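Local structure of packaging protein UL32 (Human herpesvirus 8 type M, 6XF9) at residues D[78-92]-D[124-138]. The protein forms a pentameric ring required for herpesviral packaging, probably acting in cleavage and encapsidation of the viral genome, and binds zinc. Numbering follows the deposited sequence. Where two conformers were deposited one is given.
With ZN (zinc ion), chain O.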
loop_
_atom_site.group_PDB
_atom_site.type_symbol
_atom_site.label_atom_id
_atom_site.label_comp_id
_atom_site.label_asym_id
_atom_site.label_seq_id
_atom_site.Cartn_x
_atom_site.Cartn_y
_atom_site.Cartn_z
ATOM N N LEU D 78 22.924 -25.710 -39.209
ATOM C CA LEU D 78 23.276 -24.477 -38.517
ATOM C C LEU D 78 22.311 -24.211 -37.373
ATOM O O LEU D 78 22.729 -23.946 -36.238
ATOM C CB LEU D 78 23.251 -23.315 -39.499
ATOM C CG LEU D 78 23.528 -21.973 -38.855
ATOM C CD1 LEU D 78 24.812 -22.019 -38.066
ATOM C CD2 LEU D 78 23.523 -20.877 -39.902
ATOM N N CYS D 79 21.007 -24.313 -37.646
ATOM C CA CYS D 79 20.022 -24.128 -36.592
ATOM C C CYS D 79 20.246 -25.102 -35.433
ATOM O O CYS D 79 20.276 -24.693 -34.270
ATOM C CB CYS D 79 18.619 -24.258 -37.173
ATOM S SG CYS D 79 18.243 -22.909 -38.305
ATOM N N PHE D 80 20.452 -26.383 -35.718
ATOM C CA PHE D 80 20.653 -27.338 -34.628
ATOM C C PHE D 80 21.846 -26.941 -33.768
ATOM O O PHE D 80 21.804 -27.068 -32.541
ATOM C CB PHE D 80 20.845 -28.743 -35.194
ATOM C CG PHE D 80 20.933 -29.817 -34.157
ATOM C CD1 PHE D 80 19.792 -30.363 -33.606
ATOM C CD2 PHE D 80 22.150 -30.300 -33.760
ATOM C CE1 PHE D 80 19.873 -31.368 -32.651
ATOM C CE2 PHE D 80 22.244 -31.310 -32.810
ATOM C CZ PHE D 80 21.105 -31.844 -32.254
ATOM N N PHE D 81 22.923 -26.473 -34.396
ATOM C CA PHE D 81 24.111 -26.092 -33.643
ATOM C C PHE D 81 23.831 -24.899 -32.751
ATOM O O PHE D 81 24.240 -24.872 -31.585
ATOM C CB PHE D 81 25.258 -25.776 -34.609
ATOM C CG PHE D 81 26.114 -26.967 -34.944
ATOM C CD1 PHE D 81 25.551 -28.121 -35.465
ATOM C CD2 PHE D 81 27.493 -26.904 -34.797
ATOM C CE1 PHE D 81 26.332 -29.215 -35.774
ATOM C CE2 PHE D 81 28.280 -28.002 -35.116
ATOM C CZ PHE D 81 27.690 -29.155 -35.608
ATOM N N CYS D 82 23.127 -23.903 -33.280
ATOM C CA CYS D 82 22.806 -22.723 -32.487
ATOM C C CYS D 82 21.977 -23.100 -31.267
ATOM O O CYS D 82 22.234 -22.625 -30.159
ATOM C CB CYS D 82 22.051 -21.727 -33.357
ATOM S SG CYS D 82 23.059 -20.970 -34.641
ATOM N N LEU D 83 20.991 -23.974 -31.459
ATOM C CA LEU D 83 20.149 -24.457 -30.377
ATOM C C LEU D 83 20.972 -25.048 -29.240
ATOM O O LEU D 83 20.558 -24.999 -28.076
ATOM C CB LEU D 83 19.183 -25.493 -30.945
ATOM C CG LEU D 83 18.090 -26.038 -30.052
ATOM C CD1 LEU D 83 17.302 -24.864 -29.532
ATOM C CD2 LEU D 83 17.200 -26.993 -30.845
ATOM N N TYR D 84 22.139 -25.609 -29.556
ATOM C CA TYR D 84 23.016 -26.235 -28.575
ATOM C C TYR D 84 24.286 -25.424 -28.362
ATOM O O TYR D 84 25.311 -25.953 -27.940
ATOM C CB TYR D 84 23.335 -27.670 -28.991
ATOM C CG TYR D 84 22.157 -28.561 -28.777
ATOM C CD1 TYR D 84 21.172 -28.661 -29.720
ATOM C CD2 TYR D 84 21.994 -29.255 -27.598
ATOM C CE1 TYR D 84 20.057 -29.465 -29.500
ATOM C CE2 TYR D 84 20.894 -30.048 -27.376
ATOM C CZ TYR D 84 19.936 -30.137 -28.327
ATOM O OH TYR D 84 18.836 -30.920 -28.116
ATOM N N ALA D 85 24.220 -24.131 -28.624
ATOM C CA ALA D 85 25.347 -23.239 -28.443
ATOM C C ALA D 85 24.999 -22.133 -27.446
ATOM O O ALA D 85 23.842 -21.701 -27.369
ATOM C CB ALA D 85 25.768 -22.611 -29.778
ATOM N N PRO D 86 25.969 -21.667 -26.660
ATOM C CA PRO D 86 25.702 -20.563 -25.737
ATOM C C PRO D 86 25.477 -19.270 -26.484
ATOM O O PRO D 86 25.692 -19.158 -27.686
ATOM C CB PRO D 86 26.968 -20.481 -24.887
ATOM C CG PRO D 86 28.034 -21.114 -25.741
ATOM C CD PRO D 86 27.345 -22.186 -26.524
ATOM N N HIS D 87 24.910 -18.329 -25.768
ATOM C CA HIS D 87 24.755 -16.916 -26.233
ATOM C C HIS D 87 26.077 -15.984 -25.970
ATOM O O HIS D 87 26.537 -15.557 -24.877
ATOM C CB HIS D 87 23.825 -16.210 -25.304
ATOM C CG HIS D 87 22.389 -16.248 -25.661
ATOM N ND1 HIS D 87 21.521 -17.172 -25.121
ATOM C CD2 HIS D 87 21.636 -15.400 -26.388
ATOM C CE1 HIS D 87 20.303 -16.931 -25.557
ATOM N NE2 HIS D 87 20.347 -15.867 -26.333
ATOM N N CYS D 88 26.768 -15.739 -27.039
ATOM C CA CYS D 88 28.002 -14.989 -26.831
ATOM C C CYS D 88 28.477 -14.413 -28.155
ATOM O O CYS D 88 27.785 -14.507 -29.175
ATOM C CB CYS D 88 29.056 -15.867 -26.169
ATOM S SG CYS D 88 29.286 -17.434 -26.975
ATOM N N TRP D 89 29.657 -13.784 -28.137
ATOM C CA TRP D 89 30.201 -13.255 -29.381
ATOM C C TRP D 89 30.558 -14.386 -30.344
ATOM O O TRP D 89 30.112 -14.380 -31.496
ATOM C CB TRP D 89 31.429 -12.373 -29.111
ATOM C CG TRP D 89 32.071 -11.944 -30.383
ATOM C CD1 TRP D 89 31.713 -10.903 -31.171
ATOM C CD2 TRP D 89 33.143 -12.613 -31.059
ATOM N NE1 TRP D 89 32.519 -10.856 -32.288
ATOM C CE2 TRP D 89 33.409 -11.897 -32.232
ATOM C CE3 TRP D 89 33.916 -13.737 -30.769
ATOM C CZ2 TRP D 89 34.402 -12.275 -33.117
ATOM C CZ3 TRP D 89 34.908 -14.106 -31.651
ATOM C CH2 TRP D 89 35.134 -13.387 -32.811
ATOM N N THR D 90 31.272 -15.391 -29.852
ATOM C CA THR D 90 31.748 -16.467 -30.713
ATOM C C THR D 90 30.620 -17.192 -31.427
ATOM O O THR D 90 30.755 -17.548 -32.598
ATOM C CB THR D 90 32.576 -17.495 -29.918
ATOM O OG1 THR D 90 33.707 -16.845 -29.324
ATOM C CG2 THR D 90 33.061 -18.610 -30.833
ATOM N N SER D 91 29.511 -17.417 -30.738
ATOM C CA SER D 91 28.388 -18.106 -31.371
ATOM C C SER D 91 27.756 -17.243 -32.447
ATOM O O SER D 91 27.222 -17.779 -33.424
ATOM C CB SER D 91 27.333 -18.519 -30.352
ATOM O OG SER D 91 27.925 -19.196 -29.255
ATOM N N THR D 92 27.790 -15.913 -32.289
ATOM C CA THR D 92 27.286 -15.034 -33.343
ATOM C C THR D 92 28.228 -15.005 -34.537
ATOM O O THR D 92 27.781 -15.058 -35.690
ATOM C CB THR D 92 27.087 -13.629 -32.788
ATOM O OG1 THR D 92 26.207 -13.710 -31.665
ATOM C CG2 THR D 92 26.512 -12.679 -33.849
ATOM N N GLY D 124 25.006 -7.800 -36.464
ATOM C CA GLY D 124 25.127 -8.708 -35.332
ATOM C C GLY D 124 23.829 -8.864 -34.575
ATOM O O GLY D 124 23.454 -9.969 -34.178
ATOM N N ILE D 125 23.113 -7.762 -34.371
ATOM C CA ILE D 125 21.863 -7.871 -33.635
ATOM C C ILE D 125 20.877 -8.747 -34.399
ATOM O O ILE D 125 20.090 -9.477 -33.786
ATOM C CB ILE D 125 21.288 -6.471 -33.337
ATOM C CG1 ILE D 125 20.234 -6.560 -32.235
ATOM C CG2 ILE D 125 20.703 -5.830 -34.597
ATOM C CD1 ILE D 125 20.729 -7.279 -31.007
ATOM N N ASP D 126 20.923 -8.733 -35.740
ATOM C CA ASP D 126 19.969 -9.530 -36.515
ATOM C C ASP D 126 20.254 -11.021 -36.391
ATOM O O ASP D 126 19.318 -11.831 -36.299
ATOM C CB ASP D 126 19.994 -9.116 -37.982
ATOM C CG ASP D 126 19.657 -7.656 -38.181
ATOM O OD1 ASP D 126 18.544 -7.255 -37.764
ATOM O OD2 ASP D 126 20.492 -6.921 -38.770
ATOM N N LEU D 127 21.546 -11.394 -36.400
ATOM C CA LEU D 127 21.951 -12.779 -36.159
ATOM C C LEU D 127 21.591 -13.228 -34.746
ATOM O O LEU D 127 21.116 -14.350 -34.545
ATOM C CB LEU D 127 23.450 -12.929 -36.397
ATOM C CG LEU D 127 23.899 -12.625 -37.827
ATOM C CD1 LEU D 127 25.420 -12.582 -37.907
ATOM C CD2 LEU D 127 23.347 -13.630 -38.820
ATOM N N GLN D 128 21.888 -12.392 -33.743
ATOM C CA GLN D 128 21.540 -12.705 -32.356
ATOM C C GLN D 128 20.038 -12.904 -32.171
ATOM O O GLN D 128 19.601 -13.843 -31.497
ATOM C CB GLN D 128 22.009 -11.575 -31.457
ATOM C CG GLN D 128 23.485 -11.481 -31.278
ATOM C CD GLN D 128 23.829 -10.549 -30.142
ATOM O OE1 GLN D 128 23.788 -10.936 -28.979
ATOM N NE2 GLN D 128 24.115 -9.297 -30.469
ATOM N N LEU D 129 19.231 -11.997 -32.721
ATOM C CA LEU D 129 17.781 -12.098 -32.561
ATOM C C LEU D 129 17.242 -13.354 -33.237
ATOM O O LEU D 129 16.366 -14.041 -32.687
ATOM C CB LEU D 129 17.102 -10.840 -33.111
ATOM C CG LEU D 129 17.123 -9.570 -32.244
ATOM C CD1 LEU D 129 16.597 -8.365 -33.000
ATOM C CD2 LEU D 129 16.261 -9.799 -31.005
ATOM N N HIS D 130 17.736 -13.664 -34.442
ATOM C CA HIS D 130 17.186 -14.793 -35.191
ATOM C C HIS D 130 17.648 -16.131 -34.628
ATOM O O HIS D 130 16.838 -17.041 -34.416
ATOM C CB HIS D 130 17.545 -14.673 -36.674
ATOM C CG HIS D 130 17.070 -15.831 -37.497
ATOM N ND1 HIS D 130 15.773 -15.944 -37.937
ATOM C CD2 HIS D 130 17.726 -16.923 -37.959
ATOM C CE1 HIS D 130 15.644 -17.062 -38.630
ATOM N NE2 HIS D 130 16.814 -17.677 -38.654
ATOM N N PHE D 131 18.939 -16.267 -34.361
ATOM C CA PHE D 131 19.471 -17.570 -34.005
ATOM C C PHE D 131 19.522 -17.836 -32.510
ATOM O O PHE D 131 19.595 -19.009 -32.115
ATOM C CB PHE D 131 20.875 -17.740 -34.585
ATOM C CG PHE D 131 20.893 -17.934 -36.073
ATOM C CD1 PHE D 131 20.446 -19.108 -36.625
ATOM C CD2 PHE D 131 21.347 -16.935 -36.915
ATOM C CE1 PHE D 131 20.445 -19.288 -37.986
ATOM C CE2 PHE D 131 21.346 -17.113 -38.272
ATOM C CZ PHE D 131 20.893 -18.298 -38.810
ATOM N N PHE D 132 19.501 -16.802 -31.661
ATOM C CA PHE D 132 19.739 -17.042 -30.235
ATOM C C PHE D 132 18.690 -16.464 -29.295
ATOM O O PHE D 132 18.181 -17.179 -28.430
ATOM C CB PHE D 132 21.118 -16.513 -29.864
ATOM C CG PHE D 132 22.220 -17.238 -30.546
ATOM C CD1 PHE D 132 22.718 -18.415 -30.008
ATOM C CD2 PHE D 132 22.738 -16.781 -31.742
ATOM C CE1 PHE D 132 23.744 -19.114 -30.631
ATOM C CE2 PHE D 132 23.763 -17.466 -32.372
ATOM C CZ PHE D 132 24.262 -18.642 -31.813
ATOM N N VAL D 133 18.340 -15.194 -29.443
ATOM C CA VAL D 133 17.355 -14.624 -28.535
ATOM C C VAL D 133 15.974 -15.178 -28.857
ATOM O O VAL D 133 15.332 -15.822 -28.013
ATOM C CB VAL D 133 17.367 -13.086 -28.602
ATOM C CG1 VAL D 133 16.359 -12.518 -27.617
ATOM C CG2 VAL D 133 18.745 -12.544 -28.351
ATOM N N GLN D 134 15.510 -14.980 -30.098
ATOM C CA GLN D 134 14.142 -15.355 -30.440
ATOM C C GLN D 134 14.014 -16.771 -30.987
ATOM O O GLN D 134 12.929 -17.363 -30.865
ATOM C CB GLN D 134 13.556 -14.376 -31.465
ATOM C CG GLN D 134 13.822 -12.893 -31.204
ATOM C CD GLN D 134 13.040 -12.311 -30.023
ATOM O OE1 GLN D 134 12.637 -13.026 -29.103
ATOM N NE2 GLN D 134 12.838 -10.996 -30.047
ATOM N N LYS D 135 15.098 -17.329 -31.542
ATOM C CA LYS D 135 15.097 -18.700 -32.098
ATOM C C LYS D 135 14.004 -18.963 -33.140
ATOM O O LYS D 135 13.166 -19.845 -32.953
ATOM C CB LYS D 135 15.000 -19.731 -30.970
ATOM C CG LYS D 135 16.153 -19.680 -29.979
ATOM C CD LYS D 135 16.012 -20.754 -28.913
ATOM C CE LYS D 135 17.164 -20.702 -27.923
ATOM N NZ LYS D 135 17.232 -19.394 -27.215
ATOM N N CYS D 136 14.011 -18.201 -34.233
ATOM C CA CYS D 136 12.932 -18.283 -35.220
ATOM C C CYS D 136 12.779 -19.676 -35.797
ATOM O O CYS D 136 11.707 -19.995 -36.318
ATOM C CB CYS D 136 13.148 -17.306 -36.369
ATOM S SG CYS D 136 13.363 -15.596 -35.872
ATOM N N PHE D 137 13.815 -20.520 -35.696
ATOM C CA PHE D 137 13.849 -21.825 -36.355
ATOM C C PHE D 137 13.181 -22.944 -35.573
ATOM O O PHE D 137 12.923 -24.004 -36.154
ATOM C CB PHE D 137 15.296 -22.246 -36.633
ATOM C CG PHE D 137 16.164 -22.261 -35.414
ATOM C CD1 PHE D 137 16.109 -23.324 -34.512
ATOM C CD2 PHE D 137 17.033 -21.204 -35.156
ATOM C CE1 PHE D 137 16.910 -23.346 -33.380
ATOM C CE2 PHE D 137 17.840 -21.206 -34.022
ATOM C CZ PHE D 137 17.773 -22.282 -33.133
ATOM N N LYS D 138 12.924 -22.757 -34.277
ATOM C CA LYS D 138 12.288 -23.794 -33.476
ATOM C C LYS D 138 10.920 -24.110 -34.066
ATOM O O LYS D 138 10.224 -23.218 -34.558
ATOM C CB LYS D 138 12.140 -23.337 -32.018
ATOM C CG LYS D 138 13.387 -23.514 -31.157
ATOM C CD LYS D 138 13.171 -22.902 -29.778
ATOM C CE LYS D 138 12.271 -23.793 -28.928
ATOM N NZ LYS D 138 12.184 -23.388 -27.494
HETATM ZN ZN ZN O . 14.141 -14.703 -37.833
#
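Cys79, Cys82 and Leu83 meet Phe131, Phe132 and Phe137 in a buried, largely apolar contact near the centre of the chain, where helix 124-133 packs across the end of helix 71-83 and the start of helix 89-106. The short axes of 78-83 and 124-133 run nearly perpendicular, at 80° and 9.6 Å apart. Cys79 lies over one face of the Phe137 ring: its CB is 3.9 Å from the ring centroid, a CH-pi contact, while SG, oblique to the ring, lies 3.6 Å from Phe137 CG. With chi1 at 56°, Phe137 CG sits between its own backbone N and carbonyl carbon, which brings the ring under Cys79; Leu83 CB then meets the ring edge. The Cys82 sulfur touches two aromatics, 3.8 Å from Phe131 CD1 and 3.9 Å from Phe132 CZ, oblique to both rings. Leu78 crosses Phe131 at about a right angle, its CD2 touching CZ and CE1 of that ring.

Phe132 buries more surface here than any other residue, packing against the loop 84-88, which joins helices 71-83 and 89-106: Ala85 CB touches its edge, and Ser91 CB lies 3.4 Å from Phe132 CZ. Ser91 OG in turn donates to Pro86 O, from above the carbonyl plane, tying this loop to the next helix. At the backbone of Phe132, Lys135 NZ donates to the carbonyl O at 2.7 Å, in the carbonyl plane, beside the His87 imidazole. Thr92 extends the packing, with CG2 4.0 Å from Leu127 CB.

Behind this interface, His130 CD2 covers a face of Phe131, while His130 ND1 and Cys136 SG bind zinc. Cys52 and Cys55 complete this CxxC-containing site of three cysteines and one histidine; His130 thus links the aromatic packing to the metal, consistent with a structural zinc site.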